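Local coordinates for putative cell filamentation protein (Bartonella quintana, PDB 4N67) that probably transfers AMP from ATP to host target proteins through its Fic domain, as a translocated Bep effector that binds ADP, at residues Q172-Y176 against T212-L218. The protein carries 2 engineered substitutions. Residues are numbered along the deposited sequence; the frame is centred on the assembly and turned at random.
Sequences QAAGY and THPQKSL
Gly175 and Gln215 join two chain turns through a single backbone hydrogen bond, Gln215 N to Gly175 O, 2.8 Å long and almost perfectly straight at the hydrogen (179°). The aliphatic part of Gln215 runs beside the same carbonyl, with Gln215 CG 3.6 Å from Gly175 O. Each partner sits where a helix meets a strand: Gly175, with positive phi, closes helix 164-174 in a Schellman motif, whereas Gln215 is the N-cap residue of helix 216-220. Next to this bond, one residue after Gly175 and one before Gln215, Tyr176 and Pro214 form a non-hydrogen-bonded antiparallel pair, and a CA-H...O contact adds to it, Tyr176 CA lying 3.5 Å from His213 O.

Apolar contacts gather round the Tyr176 ring. Leu218 lays its CD2 methyl over one face, a CH-pi contact 3.9 Å from the ring centroid; with CG anti to the backbone N (chi1 -165°), the side chain reaches toward the ring. Pro214 CB lies 3.9 Å from Tyr176 CE1, the two side chains crossing at a slant, and Thr212 CG2 lies 3.8 Å from Tyr176 CB.

Beyond the two segments, Tyr176 stacks on Phe138 of helix 135-152 and its hydroxyl hydrogen-bonds to Leu133 O. The small 176-178/212-214 ribbon, held by backbone hydrogen bonds between His213 and Lys177, thus links the end of helix 164-174 to the C-terminal helix 216-220.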
ATOM      1  N   GLN A 172      -3.925 -14.745   1.922  1.00 16.01           N
ATOM      2  CA  GLN A 172      -3.356 -16.049   1.660  1.00 17.67           C
ATOM      3  C   GLN A 172      -3.077 -16.798   2.949  1.00 18.18           C
ATOM      4  O   GLN A 172      -3.409 -17.986   3.081  1.00 19.53           O
ATOM      5  CB  GLN A 172      -2.090 -15.926   0.829  1.00 18.76           C
ATOM      6  CG  GLN A 172      -1.437 -17.259   0.465  1.00 21.46           C
ATOM      7  CD  GLN A 172      -0.124 -17.067  -0.273  1.00 23.29           C
ATOM      8  OE1 GLN A 172       0.272 -15.941  -0.605  1.00 26.80           O
ATOM      9  NE2 GLN A 172       0.578 -18.164  -0.514  1.00 26.48           N
ATOM     10  N   ALA A 173      -2.523 -16.102   3.923  1.00 18.02           N
ATOM     11  CA  ALA A 173      -2.230 -16.756   5.180  1.00 19.18           C
ATOM     12  C   ALA A 173      -3.505 -17.088   5.982  1.00 20.50           C
ATOM     13  O   ALA A 173      -3.464 -17.966   6.856  1.00 22.51           O
ATOM     14  CB  ALA A 173      -1.271 -15.920   5.992  1.00 19.14           C
ATOM     15  N   ALA A 174      -4.617 -16.410   5.692  1.00 20.06           N
ATOM     16  CA  ALA A 174      -5.907 -16.611   6.383  1.00 21.02           C
ATOM     17  C   ALA A 174      -6.793 -17.587   5.647  1.00 22.16           C
ATOM     18  O   ALA A 174      -7.917 -17.834   6.125  1.00 23.57           O
ATOM     19  CB  ALA A 174      -6.638 -15.296   6.544  1.00 21.39           C
ATOM     20  N   GLY A 175      -6.312 -18.110   4.514  1.00 20.93           N
ATOM     21  CA  GLY A 175      -7.079 -19.059   3.685  1.00 21.78           C
ATOM     22  C   GLY A 175      -7.968 -18.442   2.615  1.00 21.48           C
ATOM     23  O   GLY A 175      -8.833 -19.115   2.072  1.00 22.94           O
ATOM     24  N   TYR A 176      -7.744 -17.188   2.268  1.00 19.56           N
ATOM     25  CA  TYR A 176      -8.575 -16.511   1.251  1.00 19.50           C
ATOM     26  C   TYR A 176      -7.729 -15.943   0.122  1.00 19.09           C
ATOM     27  O   TYR A 176      -6.644 -15.372   0.360  1.00 19.83           O
ATOM     28  CB  TYR A 176      -9.353 -15.384   1.911  1.00 19.35           C
ATOM     29  CG  TYR A 176     -10.472 -15.856   2.803  1.00 20.13           C
ATOM     30  CD1 TYR A 176     -11.678 -16.243   2.254  1.00 21.30           C
ATOM     31  CD2 TYR A 176     -10.330 -15.955   4.208  1.00 20.65           C
ATOM     32  CE1 TYR A 176     -12.720 -16.698   3.028  1.00 21.80           C
ATOM     33  CE2 TYR A 176     -11.376 -16.413   4.985  1.00 21.43           C
ATOM     34  CZ  TYR A 176     -12.574 -16.784   4.399  1.00 22.49           C
ATOM     35  OH  TYR A 176     -13.652 -17.268   5.149  1.00 23.94           O
ATOM     36  N   THR A 212     -12.877 -11.661  -3.337  1.00 18.43           N
ATOM     37  CA  THR A 212     -12.312 -12.662  -2.420  1.00 18.07           C
ATOM     38  C   THR A 212     -13.052 -13.983  -2.538  1.00 18.43           C
ATOM     39  O   THR A 212     -14.283 -14.019  -2.667  1.00 18.55           O
ATOM     40  CB  THR A 212     -12.390 -12.163  -0.958  1.00 17.80           C
ATOM     41  OG1 THR A 212     -11.714 -10.910  -0.847  1.00 17.55           O
ATOM     42  CG2 THR A 212     -11.731 -13.147  -0.000  1.00 18.08           C
ATOM     43  N   HIS A 213     -12.308 -15.086  -2.510  1.00 18.26           N
ATOM     44  CA  HIS A 213     -12.916 -16.398  -2.319  1.00 19.17           C
ATOM     45  C   HIS A 213     -12.055 -17.249  -1.409  1.00 19.05           C
ATOM     46  O   HIS A 213     -10.854 -17.026  -1.325  1.00 17.34           O
ATOM     47  CB  HIS A 213     -13.190 -17.109  -3.668  1.00 20.30           C
ATOM     48  CG  HIS A 213     -11.963 -17.479  -4.456  1.00 19.85           C
ATOM     49  ND1 HIS A 213     -11.128 -18.528  -4.127  1.00 20.65           N
ATOM     50  CD2 HIS A 213     -11.466 -16.951  -5.595  1.00 20.10           C
ATOM     51  CE1 HIS A 213     -10.179 -18.630  -5.038  1.00 20.05           C
ATOM     52  NE2 HIS A 213     -10.355 -17.681  -5.927  1.00 20.38           N
ATOM     53  N   PRO A 214     -12.672 -18.209  -0.703  1.00 19.97           N
ATOM     54  CA  PRO A 214     -11.850 -19.106   0.095  1.00 21.03           C
ATOM     55  C   PRO A 214     -10.981 -20.008  -0.780  1.00 22.50           C
ATOM     56  O   PRO A 214     -11.424 -20.479  -1.819  1.00 23.28           O
ATOM     57  CB  PRO A 214     -12.872 -19.905   0.893  1.00 21.73           C
ATOM     58  CG  PRO A 214     -14.090 -19.890   0.053  1.00 22.19           C
ATOM     59  CD  PRO A 214     -14.106 -18.536  -0.583  1.00 21.52           C
ATOM     60  N   GLN A 215      -9.744 -20.257  -0.366  1.00 24.53           N
ATOM     61  CA  GLN A 215      -8.858 -21.131  -1.154  1.00 27.90           C
ATOM     62  C   GLN A 215      -9.285 -22.598  -1.019  1.00 29.67           C
ATOM     63  O   GLN A 215      -9.978 -22.949  -0.074  1.00 27.71           O
ATOM     64  CB  GLN A 215      -7.390 -20.960  -0.739  1.00 30.43           C
ATOM     65  CG  GLN A 215      -6.883 -19.521  -0.892  1.00 32.87           C
ATOM     66  CD  GLN A 215      -5.469 -19.276  -0.365  1.00 36.36           C
ATOM     67  OE1 GLN A 215      -5.127 -19.609   0.780  1.00 37.72           O
ATOM     68  NE2 GLN A 215      -4.646 -18.662  -1.199  1.00 39.03           N
ATOM     69  N   LYS A 216      -8.838 -23.434  -1.958  1.00 34.12           N
ATOM     70  CA  LYS A 216      -9.111 -24.890  -1.932  1.00 37.51           C
ATOM     71  C   LYS A 216      -8.869 -25.539  -0.576  1.00 40.24           C
ATOM     72  O   LYS A 216      -9.718 -26.275  -0.078  1.00 42.82           O
ATOM     73  CB  LYS A 216      -8.262 -25.628  -2.980  1.00 39.25           C
ATOM     74  N   SER A 217      -7.707 -25.260   0.012  1.00 41.61           N
ATOM     75  CA  SER A 217      -7.348 -25.783   1.329  1.00 42.49           C
ATOM     76  C   SER A 217      -8.360 -25.414   2.420  1.00 41.68           C
ATOM     77  O   SER A 217      -8.734 -26.250   3.235  1.00 43.54           O
ATOM     78  CB  SER A 217      -5.933 -25.306   1.718  1.00 43.10           C
ATOM     79  OG  SER A 217      -5.628 -24.044   1.134  1.00 44.25           O
ATOM     80  N   LEU A 218      -8.815 -24.169   2.424  1.00 39.85           N
ATOM     81  CA  LEU A 218      -9.818 -23.728   3.389  1.00 40.06           C
ATOM     82  C   LEU A 218     -11.175 -24.407   3.131  1.00 42.86           C
ATOM     83  O   LEU A 218     -11.923 -24.690   4.073  1.00 44.84           O
ATOM     84  CB  LEU A 218      -9.952 -22.198   3.345  1.00 39.57           C
ATOM     85  CG  LEU A 218     -10.679 -21.543   4.519  1.00 39.18           C
ATOM     86  CD1 LEU A 218      -9.904 -21.722   5.822  1.00 39.33           C
ATOM     87  CD2 LEU A 218     -10.918 -20.072   4.246  1.00 37.59           C
TER